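Local coordinates for protein DNA polymerase III beta subunit (Streptococcus pyogenes, PDB 2AVT) that forms a dimeric sliding clamp that probably encircles DNA and holds the replicative polymerase on its template, at residues A[104-109]-A[113-118]; A[230-233]-A[238-241]; A[335-340]-A[370-375]. One frame throughout, in Å; residues are numbered along the deposited sequence.

Interaction 1: residues A[104-109]-A[113-118]; sequences VVLTSG and ITLKGK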
loop_
_atom_site.group_PDB
_atom_site.type_symbol
_atom_site.label_atom_id
_atom_site.label_comp_id
_atom_site.label_asym_id
_atom_site.label_seq_id
_atom_site.Cartn_x
_atom_site.Cartn_y
_atom_site.Cartn_z
ATOM N N VAL A 104 4.428 -10.037 31.117
ATOM C CA VAL A 104 3.011 -9.741 31.259
ATOM C C VAL A 104 2.213 -10.868 30.641
ATOM O O VAL A 104 2.522 -11.344 29.546
ATOM C CB VAL A 104 2.586 -8.413 30.577
ATOM C CG1 VAL A 104 3.151 -7.228 31.354
ATOM C CG2 VAL A 104 3.057 -8.382 29.142
ATOM N N VAL A 105 1.187 -11.298 31.360
ATOM C CA VAL A 105 0.312 -12.354 30.893
ATOM C C VAL A 105 -0.928 -11.659 30.364
ATOM O O VAL A 105 -1.615 -10.945 31.107
ATOM C CB VAL A 105 -0.092 -13.286 32.043
ATOM C CG1 VAL A 105 -1.029 -14.376 31.531
ATOM C CG2 VAL A 105 1.152 -13.875 32.693
ATOM N N LEU A 106 -1.199 -11.863 29.080
ATOM C CA LEU A 106 -2.347 -11.275 28.420
ATOM C C LEU A 106 -3.387 -12.388 28.264
ATOM O O LEU A 106 -3.102 -13.423 27.647
ATOM C CB LEU A 106 -1.943 -10.752 27.043
ATOM C CG LEU A 106 -0.737 -9.802 26.963
ATOM C CD1 LEU A 106 -0.403 -9.520 25.503
ATOM C CD2 LEU A 106 -1.059 -8.487 27.692
ATOM N N THR A 107 -4.578 -12.179 28.821
ATOM C CA THR A 107 -5.640 -13.174 28.733
ATOM C C THR A 107 -6.868 -12.585 28.060
ATOM O O THR A 107 -7.380 -11.531 28.465
ATOM C CB THR A 107 -6.042 -13.692 30.125
ATOM O OG1 THR A 107 -4.903 -14.286 30.754
ATOM C CG2 THR A 107 -7.145 -14.745 30.011
ATOM N N SER A 108 -7.318 -13.255 27.010
ATOM C CA SER A 108 -8.486 -12.826 26.261
ATOM C C SER A 108 -9.204 -14.085 25.810
ATOM O O SER A 108 -8.740 -14.784 24.913
ATOM C CB SER A 108 -8.073 -12.003 25.039
ATOM O OG SER A 108 -9.207 -11.569 24.311
ATOM N N GLY A 109 -10.341 -14.365 26.434
ATOM C CA GLY A 109 -11.086 -15.557 26.080
ATOM C C GLY A 109 -10.292 -16.760 26.538
ATOM O O GLY A 109 -9.767 -16.778 27.649
ATOM N N ILE A 113 -1.438 -15.396 26.397
ATOM C CA ILE A 113 -0.144 -15.083 25.789
ATOM C C ILE A 113 0.743 -14.326 26.770
ATOM O O ILE A 113 0.371 -13.260 27.270
ATOM C CB ILE A 113 -0.332 -14.224 24.505
ATOM C CG1 ILE A 113 -1.083 -15.040 23.450
ATOM C CG2 ILE A 113 1.036 -13.769 23.961
ATOM C CD1 ILE A 113 -1.582 -14.228 22.266
ATOM N N THR A 114 1.909 -14.886 27.062
ATOM C CA THR A 114 2.837 -14.241 27.981
ATOM C C THR A 114 3.980 -13.623 27.188
ATOM O O THR A 114 4.559 -14.274 26.316
ATOM C CB THR A 114 3.398 -15.252 28.989
ATOM O OG1 THR A 114 2.306 -15.927 29.621
ATOM C CG2 THR A 114 4.252 -14.551 30.051
ATOM N N LEU A 115 4.294 -12.363 27.486
ATOM C CA LEU A 115 5.369 -11.650 26.794
ATOM C C LEU A 115 6.457 -11.181 27.750
ATOM O O LEU A 115 6.173 -10.794 28.887
ATOM C CB LEU A 115 4.815 -10.428 26.067
ATOM C CG LEU A 115 3.661 -10.687 25.109
ATOM C CD1 LEU A 115 3.143 -9.364 24.587
ATOM C CD2 LEU A 115 4.124 -11.610 23.974
ATOM N N LYS A 116 7.704 -11.216 27.289
ATOM C CA LYS A 116 8.812 -10.752 28.116
ATOM C C LYS A 116 9.005 -9.266 27.837
ATOM O O LYS A 116 9.002 -8.834 26.677
ATOM C CB LYS A 116 10.097 -11.534 27.795
ATOM C CG LYS A 116 11.359 -11.023 28.498
ATOM C CD LYS A 116 11.141 -10.813 29.996
ATOM C CE LYS A 116 12.262 -11.432 30.817
ATOM N NZ LYS A 116 13.604 -11.002 30.338
ATOM N N GLY A 117 9.148 -8.484 28.900
ATOM C CA GLY A 117 9.345 -7.053 28.735
ATOM C C GLY A 117 10.575 -6.545 29.471
ATOM O O GLY A 117 11.410 -7.322 29.922
ATOM N N LYS A 118 10.695 -5.232 29.602
ATOM C CA LYS A 118 11.848 -4.665 30.288
ATOM C C LYS A 118 11.431 -3.635 31.312
ATOM O O LYS A 118 10.350 -3.047 31.214
ATOM C CB LYS A 118 12.796 -4.004 29.287
ATOM C CG LYS A 118 13.423 -4.944 28.268
ATOM C CD LYS A 118 14.468 -4.200 27.449
ATOM C CE LYS A 118 15.122 -5.095 26.401
ATOM N NZ LYS A 118 14.178 -5.441 25.311
#
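Val104 pairs with Leu115, and Leu106 with Ile113, in the antiparallel beta hairpin of strands 103-108 and 111-116. Both are hydrogen-bonded pairs. Val104 N donates to Leu115 O at 2.9 Å, and Leu115 N returns a bond to Val104 O. Leu106 and Ile113 exchange two more such bonds. Val105 and Thr114 form the non-hydrogen-bonded pair between them, with CA atoms 4.3 Å apart. Val104 O also receives a CA-H...O contact from Thr114 CA at 3.3 Å.

Val104, Leu106, Ile113 and Leu115 share one face. Leu106 reaches along it. Its CB lies 3.4 Å from Ile113 O, and its CG stays close to that same oxygen. With CG anti to the carbonyl carbon (chi1 -53°) and an extended chi2, CD1 runs on to meet Leu115 CD1 at 3.7 Å, a methyl-to-methyl contact between crossing side chains. Helix 79-88 covers this face, with Ile85 touching both leucines.

The far edge of strand 111-116 faces the second subunit. Ile113, Thr114 and Leu115 pair antiparallel with a strand of that subunit, so the sheet runs on across the dimer interface. This fits the closed ring of a sliding clamp. On the face of Val105 and Thr114 the side chains meet more lightly: Val105 CG2 lies 3.9 Å from Thr114 OG1 and 4.1 Å from Thr114 CG2.

Interaction 2: residues A[230-233]-A[238-241]; sequences QILF and ISFY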
loop_
_atom_site.group_PDB
_atom_site.type_symbol
_atom_site.label_atom_id
_atom_site.label_comp_id
_atom_site.label_asym_id
_atom_site.label_seq_id
_atom_site.Cartn_x
_atom_site.Cartn_y
_atom_site.Cartn_z
ATOM N N GLN A 230 12.169 22.321 22.902
ATOM C CA GLN A 230 10.979 21.686 22.353
ATOM C C GLN A 230 9.672 22.414 22.610
ATOM O O GLN A 230 9.593 23.347 23.417
ATOM C CB GLN A 230 10.854 20.244 22.865
ATOM C CG GLN A 230 11.390 20.006 24.263
ATOM C CD GLN A 230 11.007 18.640 24.812
ATOM O OE1 GLN A 230 10.926 17.657 24.077
ATOM N NE2 GLN A 230 10.780 18.574 26.111
ATOM N N ILE A 231 8.644 21.971 21.897
ATOM C CA ILE A 231 7.314 22.531 22.028
ATOM C C ILE A 231 6.394 21.376 22.424
ATOM O O ILE A 231 6.557 20.244 21.953
ATOM C CB ILE A 231 6.863 23.171 20.695
ATOM C CG1 ILE A 231 5.415 23.648 20.792
ATOM C CG2 ILE A 231 7.027 22.186 19.561
ATOM C CD1 ILE A 231 4.920 24.287 19.509
ATOM N N LEU A 232 5.460 21.659 23.325
ATOM C CA LEU A 232 4.514 20.662 23.798
ATOM C C LEU A 232 3.094 21.031 23.383
ATOM O O LEU A 232 2.626 22.133 23.673
ATOM C CB LEU A 232 4.585 20.554 25.326
ATOM C CG LEU A 232 3.407 19.922 26.087
ATOM C CD1 LEU A 232 3.221 18.451 25.715
ATOM C CD2 LEU A 232 3.667 20.056 27.574
ATOM N N PHE A 233 2.432 20.124 22.670
ATOM C CA PHE A 233 1.045 20.328 22.279
ATOM C C PHE A 233 0.284 19.405 23.219
ATOM O O PHE A 233 0.602 18.215 23.306
ATOM C CB PHE A 233 0.795 19.903 20.831
ATOM C CG PHE A 233 1.550 20.701 19.817
ATOM C CD1 PHE A 233 2.845 20.358 19.468
ATOM C CD2 PHE A 233 0.955 21.781 19.185
ATOM C CE1 PHE A 233 3.521 21.069 18.507
ATOM C CE2 PHE A 233 1.630 22.498 18.222
ATOM C CZ PHE A 233 2.911 22.143 17.881
ATOM N N ILE A 238 -3.746 13.699 25.723
ATOM C CA ILE A 238 -2.563 13.556 24.888
ATOM C C ILE A 238 -1.533 14.664 25.030
ATOM O O ILE A 238 -1.860 15.854 24.956
ATOM C CB ILE A 238 -2.941 13.496 23.400
ATOM C CG1 ILE A 238 -3.912 12.341 23.149
ATOM C CG2 ILE A 238 -1.679 13.357 22.556
ATOM C CD1 ILE A 238 -4.493 12.337 21.749
ATOM N N SER A 239 -0.284 14.268 25.245
ATOM C CA SER A 239 0.808 15.231 25.322
ATOM C C SER A 239 1.750 14.861 24.184
ATOM O O SER A 239 2.279 13.748 24.121
ATOM C CB SER A 239 1.520 15.152 26.667
ATOM O OG SER A 239 0.689 15.661 27.688
ATOM N N PHE A 240 1.929 15.796 23.268
ATOM C CA PHE A 240 2.769 15.597 22.096
ATOM C C PHE A 240 3.953 16.577 22.152
ATOM O O PHE A 240 3.762 17.800 22.077
ATOM C CB PHE A 240 1.905 15.848 20.855
ATOM C CG PHE A 240 2.580 15.555 19.541
ATOM C CD1 PHE A 240 3.252 16.555 18.854
ATOM C CD2 PHE A 240 2.453 14.315 18.940
ATOM C CE1 PHE A 240 3.775 16.323 17.591
ATOM C CE2 PHE A 240 2.975 14.081 17.673
ATOM C CZ PHE A 240 3.634 15.085 17.001
ATOM N N TYR A 241 5.164 16.040 22.296
ATOM C CA TYR A 241 6.376 16.864 22.345
ATOM C C TYR A 241 7.138 16.765 21.037
ATOM O O TYR A 241 7.132 15.723 20.380
ATOM C CB TYR A 241 7.329 16.410 23.450
ATOM C CG TYR A 241 6.783 16.478 24.843
ATOM C CD1 TYR A 241 5.865 15.540 25.300
ATOM C CD2 TYR A 241 7.209 17.464 25.721
ATOM C CE1 TYR A 241 5.388 15.581 26.597
ATOM C CE2 TYR A 241 6.733 17.513 27.024
ATOM C CZ TYR A 241 5.825 16.570 27.453
ATOM O OH TYR A 241 5.349 16.618 28.743
#
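The beta hairpin of strands 230-234 and 238-243 pairs Phe233 with Phe240 and Leu232 with Tyr241. Phe233 and Phe240 are a hydrogen-bonded pair. Phe233 N gives a nearly straight bond to Phe240 O (2.7 Å, 175°), and Phe240 N bonds back to Phe233 O at 2.8 Å. Their side chains lie side by side. Phe233 CD1 comes to the edge of the Phe240 ring, 3.9 Å from Phe240 CD1, while Phe240 O sits in plane at the edge of the Phe233 ring.

Leu232 and Tyr241 occupy the other face as a non-hydrogen-bonded pair. With CG of Leu232 anti to the backbone N (chi1 161°), the branch can lean over the ring, and CD1 sits over the centre of the Tyr241 ring. This CH-pi contact measures 3.7 Å from Leu232 CD1 to the ring centroid. The Gln230 amide also reaches this ring, its plane turned 27° from it, with Gln230 NE2 3.8 Å from Tyr241 CD2.

The hairpin lies inside a larger antiparallel sheet, between strand 221-226 and strand 52-59. Helix 205-214 packs on the phenylalanine face, through Phe211 against Phe233 and Val214 against Phe240.

Interaction 3: residues A[335-340]-A[370-375]; sequences IESLKA and QLITPV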
loop_
_atom_site.group_PDB
_atom_site.type_symbol
_atom_site.label_atom_id
_atom_site.label_comp_id
_atom_site.label_asym_id
_atom_site.label_seq_id
_atom_site.Cartn_x
_atom_site.Cartn_y
_atom_site.Cartn_z
ATOM N N ILE A 335 1.930 22.043 -8.748
ATOM C CA ILE A 335 1.018 20.961 -8.404
ATOM C C ILE A 335 0.815 20.904 -6.893
ATOM O O ILE A 335 -0.312 20.874 -6.409
ATOM C CB ILE A 335 1.556 19.600 -8.918
ATOM C CG1 ILE A 335 1.630 19.626 -10.450
ATOM C CG2 ILE A 335 0.649 18.461 -8.446
ATOM C CD1 ILE A 335 2.117 18.337 -11.079
ATOM N N GLU A 336 1.911 20.906 -6.147
ATOM C CA GLU A 336 1.837 20.858 -4.699
ATOM C C GLU A 336 1.188 22.113 -4.092
ATOM O O GLU A 336 0.471 22.028 -3.091
ATOM C CB GLU A 336 3.239 20.626 -4.128
ATOM C CG GLU A 336 3.682 19.165 -4.261
ATOM C CD GLU A 336 5.142 18.936 -3.935
ATOM O OE1 GLU A 336 5.649 19.555 -2.978
ATOM O OE2 GLU A 336 5.782 18.115 -4.629
ATOM N N SER A 337 1.429 23.275 -4.699
ATOM C CA SER A 337 0.831 24.515 -4.208
ATOM C C SER A 337 -0.681 24.469 -4.401
ATOM O O SER A 337 -1.440 24.913 -3.542
ATOM C CB SER A 337 1.404 25.727 -4.948
ATOM O OG SER A 337 2.714 26.033 -4.492
ATOM N N LEU A 338 -1.114 23.924 -5.532
ATOM C CA LEU A 338 -2.536 23.828 -5.828
ATOM C C LEU A 338 -3.229 22.808 -4.918
ATOM O O LEU A 338 -4.385 22.984 -4.531
ATOM C CB LEU A 338 -2.732 23.461 -7.303
ATOM C CG LEU A 338 -2.166 24.509 -8.280
ATOM C CD1 LEU A 338 -2.221 23.999 -9.715
ATOM C CD2 LEU A 338 -2.961 25.808 -8.139
ATOM N N LYS A 339 -2.515 21.747 -4.562
ATOM C CA LYS A 339 -3.088 20.727 -3.700
ATOM C C LYS A 339 -3.395 21.352 -2.343
ATOM O O LYS A 339 -4.368 20.982 -1.684
ATOM C CB LYS A 339 -2.106 19.555 -3.549
ATOM C CG LYS A 339 -2.681 18.347 -2.823
ATOM C CD LYS A 339 -1.755 17.138 -2.928
ATOM C CE LYS A 339 -2.349 15.922 -2.230
ATOM N NZ LYS A 339 -1.501 14.703 -2.413
ATOM N N ALA A 340 -2.571 22.318 -1.942
ATOM C CA ALA A 340 -2.744 23.005 -0.663
ATOM C C ALA A 340 -3.859 24.062 -0.640
ATOM O O ALA A 340 -4.168 24.612 0.413
ATOM C CB ALA A 340 -1.438 23.644 -0.250
ATOM N N GLN A 370 1.651 31.795 -1.303
ATOM C CA GLN A 370 2.688 30.846 -1.694
ATOM C C GLN A 370 3.523 31.503 -2.786
ATOM O O GLN A 370 2.994 32.223 -3.634
ATOM C CB GLN A 370 2.078 29.539 -2.204
ATOM C CG GLN A 370 1.305 28.763 -1.140
ATOM C CD GLN A 370 0.751 27.464 -1.668
ATOM O OE1 GLN A 370 1.464 26.460 -1.757
ATOM N NE2 GLN A 370 -0.519 27.474 -2.038
ATOM N N LEU A 371 4.827 31.242 -2.754
ATOM C CA LEU A 371 5.775 31.824 -3.701
ATOM C C LEU A 371 6.533 30.710 -4.442
ATOM O O LEU A 371 7.036 29.782 -3.815
ATOM C CB LEU A 371 6.755 32.707 -2.916
ATOM C CG LEU A 371 7.574 33.837 -3.554
ATOM C CD1 LEU A 371 6.646 34.953 -3.995
ATOM C CD2 LEU A 371 8.577 34.381 -2.537
ATOM N N ILE A 372 6.608 30.806 -5.767
ATOM C CA ILE A 372 7.310 29.812 -6.577
ATOM C C ILE A 372 8.320 30.469 -7.510
ATOM O O ILE A 372 7.968 31.335 -8.314
ATOM C CB ILE A 372 6.341 29.004 -7.457
ATOM C CG1 ILE A 372 5.438 28.129 -6.590
ATOM C CG2 ILE A 372 7.134 28.148 -8.444
ATOM C CD1 ILE A 372 4.383 27.373 -7.388
ATOM N N THR A 373 9.575 30.054 -7.404
ATOM C CA THR A 373 10.627 30.602 -8.247
ATOM C C THR A 373 10.619 29.908 -9.603
ATOM O O THR A 373 10.595 28.681 -9.689
ATOM C CB THR A 373 11.996 30.421 -7.597
ATOM O OG1 THR A 373 12.027 31.135 -6.353
ATOM C CG2 THR A 373 13.091 30.936 -8.512
ATOM N N PRO A 374 10.629 30.694 -10.686
ATOM C CA PRO A 374 10.621 30.174 -12.054
ATOM C C PRO A 374 12.004 29.758 -12.555
ATOM O O PRO A 374 13.008 29.912 -11.860
ATOM C CB PRO A 374 10.040 31.335 -12.849
ATOM C CG PRO A 374 10.639 32.515 -12.151
ATOM C CD PRO A 374 10.508 32.164 -10.680
ATOM N N VAL A 375 12.040 29.238 -13.775
ATOM C CA VAL A 375 13.286 28.794 -14.389
ATOM C C VAL A 375 13.635 29.663 -15.598
ATOM O O VAL A 375 12.837 29.794 -16.530
ATOM C CB VAL A 375 13.173 27.311 -14.847
ATOM C CG1 VAL A 375 14.463 26.867 -15.520
ATOM C CG2 VAL A 375 12.866 26.420 -13.649
#
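Ser337 and Gln370 meet through polar groups where the C-terminal part of helix 331-339 passes strand 367-372. The side-chain amide of Gln370 faces one serine with both its polar atoms. The firm bond is that of its nitrogen: Gln370 NE2 donates to the backbone oxygen Ser337 O at 3.1 Å. The N-H points almost straight at the oxygen (166°), which lies close to the amide plane. The donor comes from the side of the carbonyl, at a C=O...N angle of 117°, and is tilted out of its plane. Ser337 OG lies 3.0 Å from Gln370 OE1. It also bonds Tyr333 O, one turn earlier in the helix. The hydroxyl has one proton for the two oxygens, so which one takes it is not settled. The NE2 bond helps to fix the turn of the amide; the OE1 contact may add to this. Gln370 can span the gap because its chain is extended beyond CG (chi2 -178°).

Van der Waals contacts fill in around these bonds. Gln370 OE1 rests 3.2 Å from Ser337 CA, with CB almost as near. Ala340 CB lies farther off, 4.3 Å from the same oxygen. Ile372 is on the same side of its strand as Gln370, and its CD1 closes on Ser337 OG at 3.6 Å. Phe151 touches both Gln370 and Ala340 nearby.

In the surrounding sheet, strand 367-372 runs between strands 357-361 and 184-191. Strand 184-191 belongs to the central domain. The arrangement is a helix packed on an antiparallel sheet, as in the domains of the DNA clamp fold, and here the sheet bridges the central and C-terminal domains.

From the N terminus the three contacts follow one another in series. None nests in or crosses another. Interaction 1 closes a short hairpin turn in the N-terminal domain, at an edge of the subunit that meets the second copy. Interaction 2 closes another hairpin in the central domain. Its strand 238-243 lies beside strand 52-59, so that sheet spans the first two domains. Interaction 3 closes a longer loop of 29 residues in the C-terminal domain and ties a helix to a sheet shared with the central domain. Interactions 1 and 3 are farthest apart, with centres about 51 Å from each other, on opposite sides of the chain's centre.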